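Local coordinates for protein gingipain R2 Pro-Domain (Porphyromonas gingivalis, PDB 4IEF) that probably assists folding of the arginine-specific cysteine protease gingipain R2 and keeps the zymogen inactive until the propeptide is removed, at residues V46-I58 and G62-A74. Sequence-based numbering, arbitrary orientation.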
ATOM      1  N   VAL A  46     -14.113  15.707 -33.366  1.00 34.20           N
ATOM      2  CA  VAL A  46     -14.325  15.682 -31.914  1.00 33.00           C
ATOM      3  C   VAL A  46     -14.916  14.342 -31.506  1.00 35.03           C
ATOM      4  O   VAL A  46     -15.990  13.962 -31.981  1.00 36.50           O
ATOM      5  CB  VAL A  46     -15.197  16.858 -31.401  1.00 37.48           C
ATOM      6  CG1 VAL A  46     -15.449  16.756 -29.894  1.00 36.38           C
ATOM      7  CG2 VAL A  46     -14.542  18.176 -31.734  1.00 38.01           C
ATOM      8  N   ALA A  47     -14.200  13.639 -30.629  1.00 28.81           N
ATOM      9  CA  ALA A  47     -14.597  12.352 -30.083  1.00 28.34           C
ATOM     10  C   ALA A  47     -14.876  12.495 -28.587  1.00 32.95           C
ATOM     11  O   ALA A  47     -14.429  13.465 -27.972  1.00 32.25           O
ATOM     12  CB  ALA A  47     -13.515  11.320 -30.339  1.00 28.56           C
ATOM     13  N   GLN A  48     -15.625  11.549 -28.009  1.00 30.36           N
ATOM     14  CA  GLN A  48     -16.012  11.608 -26.601  1.00 30.03           C
ATOM     15  C   GLN A  48     -15.285  10.588 -25.742  1.00 33.30           C
ATOM     16  O   GLN A  48     -15.219   9.408 -26.093  1.00 33.51           O
ATOM     17  CB  GLN A  48     -17.537  11.411 -26.450  1.00 31.71           C
ATOM     18  CG  GLN A  48     -18.404  12.448 -27.179  1.00 29.37           C
ATOM     19  CD  GLN A  48     -18.149  13.878 -26.758  1.00 40.33           C
ATOM     20  OE1 GLN A  48     -18.010  14.192 -25.573  1.00 35.24           O
ATOM     21  NE2 GLN A  48     -18.082  14.782 -27.726  1.00 31.56           N
ATOM     22  N   VAL A  49     -14.743  11.054 -24.604  1.00 29.22           N
ATOM     23  CA  VAL A  49     -14.094  10.205 -23.609  1.00 28.38           C
ATOM     24  C   VAL A  49     -15.145   9.977 -22.503  1.00 32.19           C
ATOM     25  O   VAL A  49     -15.467  10.914 -21.768  1.00 31.62           O
ATOM     26  CB  VAL A  49     -12.744  10.756 -23.055  1.00 31.46           C
ATOM     27  CG1 VAL A  49     -12.218   9.890 -21.908  1.00 30.11           C
ATOM     28  CG2 VAL A  49     -11.699  10.871 -24.150  1.00 31.19           C
ATOM     29  N   PRO A  50     -15.727   8.767 -22.403  1.00 29.11           N
ATOM     30  CA  PRO A  50     -16.734   8.532 -21.357  1.00 29.42           C
ATOM     31  C   PRO A  50     -16.099   8.336 -19.980  1.00 31.41           C
ATOM     32  O   PRO A  50     -15.023   7.756 -19.873  1.00 28.51           O
ATOM     33  CB  PRO A  50     -17.450   7.255 -21.822  1.00 31.13           C
ATOM     34  CG  PRO A  50     -16.821   6.875 -23.144  1.00 35.14           C
ATOM     35  CD  PRO A  50     -15.498   7.550 -23.205  1.00 30.31           C
ATOM     36  N   THR A  51     -16.767   8.851 -18.930  1.00 28.17           N
ATOM     37  CA  THR A  51     -16.356   8.722 -17.529  1.00 27.40           C
ATOM     38  C   THR A  51     -17.574   8.491 -16.654  1.00 31.13           C
ATOM     39  O   THR A  51     -18.628   9.066 -16.916  1.00 31.84           O
ATOM     40  CB  THR A  51     -15.572   9.957 -17.018  1.00 33.45           C
ATOM     41  OG1 THR A  51     -16.286  11.153 -17.322  1.00 35.93           O
ATOM     42  CG2 THR A  51     -14.149  10.027 -17.549  1.00 30.36           C
ATOM     43  N   PHE A  52     -17.435   7.651 -15.614  1.00 25.64           N
ATOM     44  CA  PHE A  52     -18.489   7.397 -14.632  1.00 24.94           C
ATOM     45  C   PHE A  52     -17.837   7.050 -13.298  1.00 30.54           C
ATOM     46  O   PHE A  52     -16.669   6.653 -13.275  1.00 30.27           O
ATOM     47  CB  PHE A  52     -19.500   6.318 -15.095  1.00 25.85           C
ATOM     48  CG  PHE A  52     -18.992   4.911 -15.340  1.00 25.44           C
ATOM     49  CD1 PHE A  52     -18.884   3.998 -14.292  1.00 25.78           C
ATOM     50  CD2 PHE A  52     -18.717   4.468 -16.630  1.00 26.07           C
ATOM     51  CE1 PHE A  52     -18.452   2.685 -14.523  1.00 25.58           C
ATOM     52  CE2 PHE A  52     -18.281   3.154 -16.859  1.00 27.60           C
ATOM     53  CZ  PHE A  52     -18.140   2.276 -15.801  1.00 24.45           C
ATOM     54  N   THR A  53     -18.578   7.222 -12.188  1.00 28.70           N
ATOM     55  CA  THR A  53     -18.090   6.937 -10.830  1.00 28.83           C
ATOM     56  C   THR A  53     -17.553   5.495 -10.745  1.00 30.60           C
ATOM     57  O   THR A  53     -18.252   4.543 -11.113  1.00 30.08           O
ATOM     58  CB  THR A  53     -19.184   7.197  -9.784  1.00 34.24           C
ATOM     59  OG1 THR A  53     -19.876   8.404 -10.113  1.00 35.44           O
ATOM     60  CG2 THR A  53     -18.627   7.288  -8.372  1.00 29.70           C
ATOM     61  N   GLU A  54     -16.277   5.371 -10.314  1.00 24.97           N
ATOM     62  CA  GLU A  54     -15.509   4.128 -10.143  1.00 23.91           C
ATOM     63  C   GLU A  54     -15.206   3.444 -11.507  1.00 27.63           C
ATOM     64  O   GLU A  54     -14.744   2.297 -11.540  1.00 26.73           O
ATOM     65  CB  GLU A  54     -16.229   3.168  -9.173  1.00 25.83           C
ATOM     66  CG  GLU A  54     -15.311   2.333  -8.305  1.00 33.87           C
ATOM     67  CD  GLU A  54     -16.012   1.294  -7.452  1.00 47.14           C
ATOM     68  OE1 GLU A  54     -17.159   1.546  -7.015  1.00 40.37           O
ATOM     69  OE2 GLU A  54     -15.403   0.229  -7.207  1.00 43.41           O
ATOM     70  N   GLY A  55     -15.422   4.177 -12.604  1.00 24.27           N
ATOM     71  CA  GLY A  55     -15.132   3.710 -13.953  1.00 23.89           C
ATOM     72  C   GLY A  55     -13.651   3.799 -14.249  1.00 27.20           C
ATOM     73  O   GLY A  55     -13.021   4.814 -13.942  1.00 27.11           O
ATOM     74  N   VAL A  56     -13.081   2.731 -14.828  1.00 23.68           N
ATOM     75  CA  VAL A  56     -11.647   2.665 -15.151  1.00 22.82           C
ATOM     76  C   VAL A  56     -11.457   2.233 -16.617  1.00 28.35           C
ATOM     77  O   VAL A  56     -12.067   1.258 -17.064  1.00 28.51           O
ATOM     78  CB  VAL A  56     -10.907   1.719 -14.160  1.00 25.72           C
ATOM     79  CG1 VAL A  56      -9.571   1.221 -14.717  1.00 24.49           C
ATOM     80  CG2 VAL A  56     -10.709   2.392 -12.804  1.00 25.96           C
ATOM     81  N   ASN A  57     -10.595   2.946 -17.345  1.00 25.32           N
ATOM     82  CA  ASN A  57     -10.282   2.633 -18.733  1.00 25.76           C
ATOM     83  C   ASN A  57      -9.081   1.680 -18.792  1.00 29.36           C
ATOM     84  O   ASN A  57      -7.959   2.073 -18.466  1.00 27.81           O
ATOM     85  CB  ASN A  57     -10.039   3.926 -19.542  1.00 26.53           C
ATOM     86  CG  ASN A  57      -9.346   3.761 -20.886  1.00 42.42           C
ATOM     87  OD1 ASN A  57      -9.519   2.778 -21.614  1.00 34.15           O
ATOM     88  ND2 ASN A  57      -8.568   4.758 -21.259  1.00 32.57           N
ATOM     89  N   ILE A  58      -9.343   0.424 -19.191  1.00 27.30           N
ATOM     90  CA  ILE A  58      -8.345  -0.630 -19.389  1.00 28.24           C
ATOM     91  C   ILE A  58      -8.424  -1.118 -20.854  1.00 31.98           C
ATOM     92  O   ILE A  58      -7.885  -2.176 -21.192  1.00 30.59           O
ATOM     93  CB  ILE A  58      -8.460  -1.798 -18.363  1.00 32.58           C
ATOM     94  CG1 ILE A  58      -9.886  -2.339 -18.257  1.00 34.46           C
ATOM     95  CG2 ILE A  58      -7.920  -1.407 -16.996  1.00 34.25           C
ATOM     96  CD1 ILE A  58     -10.151  -3.624 -19.077  1.00 47.82           C
ATOM     97  N   GLY A  62      -6.080   1.916 -29.357  1.00 29.02           N
ATOM     98  CA  GLY A  62      -6.745   2.010 -30.652  1.00 28.77           C
ATOM     99  C   GLY A  62      -8.180   1.522 -30.686  1.00 33.20           C
ATOM    100  O   GLY A  62      -8.849   1.668 -31.718  1.00 34.15           O
ATOM    101  N   THR A  63      -8.651   0.901 -29.582  1.00 28.58           N
ATOM    102  CA  THR A  63     -10.026   0.400 -29.440  1.00 28.60           C
ATOM    103  C   THR A  63     -10.841   1.450 -28.651  1.00 32.96           C
ATOM    104  O   THR A  63     -10.235   2.248 -27.925  1.00 31.89           O
ATOM    105  CB  THR A  63     -10.071  -1.000 -28.781  1.00 37.62           C
ATOM    106  OG1 THR A  63      -9.799  -0.906 -27.381  1.00 39.23           O
ATOM    107  CG2 THR A  63      -9.169  -2.031 -29.474  1.00 34.57           C
ATOM    108  N   PRO A  64     -12.194   1.469 -28.731  1.00 30.46           N
ATOM    109  CA  PRO A  64     -12.946   2.527 -28.028  1.00 30.09           C
ATOM    110  C   PRO A  64     -12.729   2.570 -26.513  1.00 32.15           C
ATOM    111  O   PRO A  64     -12.629   1.519 -25.889  1.00 31.48           O
ATOM    112  CB  PRO A  64     -14.407   2.210 -28.366  1.00 32.74           C
ATOM    113  CG  PRO A  64     -14.347   1.426 -29.635  1.00 38.14           C
ATOM    114  CD  PRO A  64     -13.093   0.619 -29.544  1.00 33.10           C
ATOM    115  N   ILE A  65     -12.630   3.796 -25.934  1.00 28.01           N
ATOM    116  CA  ILE A  65     -12.503   3.993 -24.479  1.00 26.66           C
ATOM    117  C   ILE A  65     -13.858   3.645 -23.890  1.00 30.97           C
ATOM    118  O   ILE A  65     -14.824   4.385 -24.065  1.00 29.21           O
ATOM    119  CB  ILE A  65     -12.024   5.414 -24.063  1.00 28.75           C
ATOM    120  CG1 ILE A  65     -10.599   5.693 -24.589  1.00 27.51           C
ATOM    121  CG2 ILE A  65     -12.106   5.610 -22.517  1.00 28.61           C
ATOM    122  CD1 ILE A  65     -10.162   7.144 -24.553  1.00 22.87           C
ATOM    123  N   LEU A  66     -13.948   2.464 -23.289  1.00 29.69           N
ATOM    124  CA  LEU A  66     -15.189   1.987 -22.707  1.00 29.39           C
ATOM    125  C   LEU A  66     -14.903   1.548 -21.272  1.00 31.38           C
ATOM    126  O   LEU A  66     -14.608   0.371 -21.024  1.00 29.99           O
ATOM    127  CB  LEU A  66     -15.801   0.874 -23.579  1.00 30.03           C
ATOM    128  CG  LEU A  66     -16.140   1.297 -25.034  1.00 35.11           C
ATOM    129  CD1 LEU A  66     -16.214   0.105 -25.965  1.00 35.80           C
ATOM    130  CD2 LEU A  66     -17.392   2.180 -25.096  1.00 36.81           C
ATOM    131  N   PRO A  67     -14.941   2.528 -20.326  1.00 26.17           N
ATOM    132  CA  PRO A  67     -14.610   2.229 -18.923  1.00 25.18           C
ATOM    133  C   PRO A  67     -15.421   1.107 -18.304  1.00 29.47           C
ATOM    134  O   PRO A  67     -16.578   0.895 -18.656  1.00 30.49           O
ATOM    135  CB  PRO A  67     -14.886   3.549 -18.197  1.00 26.76           C
ATOM    136  CG  PRO A  67     -14.731   4.578 -19.234  1.00 30.74           C
ATOM    137  CD  PRO A  67     -15.239   3.964 -20.500  1.00 26.96           C
ATOM    138  N   ILE A  68     -14.777   0.382 -17.381  1.00 25.80           N
ATOM    139  CA  ILE A  68     -15.359  -0.738 -16.654  1.00 26.15           C
ATOM    140  C   ILE A  68     -15.366  -0.448 -15.145  1.00 30.02           C
ATOM    141  O   ILE A  68     -14.648   0.436 -14.672  1.00 28.95           O
ATOM    142  CB  ILE A  68     -14.605  -2.073 -16.966  1.00 28.85           C
ATOM    143  CG1 ILE A  68     -13.163  -2.088 -16.399  1.00 28.21           C
ATOM    144  CG2 ILE A  68     -14.667  -2.444 -18.474  1.00 29.04           C
ATOM    145  CD1 ILE A  68     -12.644  -3.500 -16.042  1.00 32.32           C
ATOM    146  N   LEU A  69     -16.175  -1.197 -14.403  1.00 27.35           N
ATOM    147  CA  LEU A  69     -16.226  -1.127 -12.951  1.00 27.65           C
ATOM    148  C   LEU A  69     -15.870  -2.509 -12.426  1.00 31.04           C
ATOM    149  O   LEU A  69     -16.470  -3.501 -12.843  1.00 30.82           O
ATOM    150  CB  LEU A  69     -17.593  -0.647 -12.437  1.00 28.22           C
ATOM    151  CG  LEU A  69     -17.640  -0.288 -10.955  1.00 32.63           C
ATOM    152  CD1 LEU A  69     -18.544   0.881 -10.731  1.00 32.99           C
ATOM    153  CD2 LEU A  69     -18.067  -1.487 -10.097  1.00 34.67           C
ATOM    154  N   SER A  70     -14.888  -2.570 -11.525  1.00 27.13           N
ATOM    155  CA  SER A  70     -14.402  -3.835 -10.974  1.00 26.77           C
ATOM    156  C   SER A  70     -14.597  -3.917  -9.468  1.00 32.68           C
ATOM    157  O   SER A  70     -14.401  -2.926  -8.756  1.00 30.99           O
ATOM    158  CB  SER A  70     -12.929  -4.025 -11.311  1.00 27.27           C
ATOM    159  OG  SER A  70     -12.719  -4.088 -12.713  1.00 29.93           O
ATOM    160  N   ARG A  71     -15.010  -5.111  -8.996  1.00 31.08           N
ATOM    161  CA  ARG A  71     -15.239  -5.415  -7.589  1.00 31.77           C
ATOM    162  C   ARG A  71     -14.729  -6.808  -7.256  1.00 35.40           C
ATOM    163  O   ARG A  71     -14.894  -7.745  -8.046  1.00 35.14           O
ATOM    164  CB  ARG A  71     -16.732  -5.288  -7.215  1.00 32.92           C
ATOM    165  CG  ARG A  71     -17.237  -3.856  -7.064  1.00 34.53           C
ATOM    166  CD  ARG A  71     -16.566  -3.099  -5.925  1.00 31.20           C
ATOM    167  NE  ARG A  71     -17.044  -1.718  -5.851  1.00 34.97           N
ATOM    168  CZ  ARG A  71     -18.061  -1.314  -5.096  1.00 48.16           C
ATOM    169  NH1 ARG A  71     -18.705  -2.176  -4.318  1.00 34.61           N
ATOM    170  NH2 ARG A  71     -18.435  -0.040  -5.103  1.00 29.16           N
ATOM    171  N   SER A  72     -14.123  -6.939  -6.076  1.00 31.93           N
ATOM    172  CA  SER A  72     -13.545  -8.191  -5.598  1.00 31.21           C
ATOM    173  C   SER A  72     -14.543  -8.977  -4.775  1.00 35.14           C
ATOM    174  O   SER A  72     -15.290  -8.403  -3.972  1.00 34.48           O
ATOM    175  CB  SER A  72     -12.283  -7.924  -4.785  1.00 32.80           C
ATOM    176  OG  SER A  72     -11.302  -7.277  -5.579  1.00 39.29           O
ATOM    177  N   LEU A  73     -14.548 -10.298  -4.976  1.00 31.60           N
ATOM    178  CA  LEU A  73     -15.426 -11.196  -4.246  1.00 32.01           C
ATOM    179  C   LEU A  73     -14.662 -12.364  -3.657  1.00 35.60           C
ATOM    180  O   LEU A  73     -13.756 -12.899  -4.301  1.00 34.24           O
ATOM    181  CB  LEU A  73     -16.546 -11.748  -5.154  1.00 32.22           C
ATOM    182  CG  LEU A  73     -17.581 -10.766  -5.723  1.00 36.39           C
ATOM    183  CD1 LEU A  73     -18.310 -11.388  -6.905  1.00 36.47           C
ATOM    184  CD2 LEU A  73     -18.579 -10.316  -4.647  1.00 37.04           C
ATOM    185  N   ALA A  74     -15.032 -12.756  -2.427  1.00 31.79           N
ATOM    186  CA  ALA A  74     -14.532 -13.966  -1.781  1.00 32.33           C
ATOM    187  C   ALA A  74     -15.278 -15.132  -2.470  1.00 36.95           C
ATOM    188  O   ALA A  74     -16.513 -15.155  -2.451  1.00 36.50           O
ATOM    189  CB  ALA A  74     -14.799 -13.917  -0.277  1.00 33.44           C
TER
HETATM  190  O   HOH W   1     -13.318  -0.239 -11.513  1.00 23.03           O
HETATM  191  O   HOH W   2     -11.964   0.163 -20.126  1.00 23.19           O
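E54 and R71 form a bidentate, side-on salt bridge: R71 NE donates to E54 OE2 at 2.9 Å and R71 NH2 to E54 OE1 at 2.8 Å. Both acceptors use syn lone pairs, both N-H···O angles are near 168°, and the carboxylate and guanidinium planes lie 19° apart, so the pairing is nearly flat. An extended E54 chain and a bend in R71 at chi2 (-64°) bring the groups together. E54 OE1 also accepts from N13 N, while OE2 has a second salt bridge to a basic side chain on the chain of another protein. Nearby, V56 and I68 make a single antiparallel hydrogen-bonded bridge: V56 N to I68 O is 2.8 Å and I68 N to V56 O 2.9 Å. Waters flank it: one donates to E54 O and accepts from S70 N; another accepts from I58 N and donates to L66 O and, at a longer 3.3 Å, to V56 O, giving that carbonyl a second donor. The type II turn from F52 to G55 closes through G55 N to F52 O. The F52 ring edge meets P67 O, 3.4 Å from CE2, and L69 CB, while G55 CA lies over one face. I65 CG2 meets the N57 amide, whose OD1 accepts from S59 N. The named amides and carbonyls are thus matched directly or through water, and the carboxylate, shared among several donors, would probably favour its ionised form while tying this turn to strand 69-74 and the other protein.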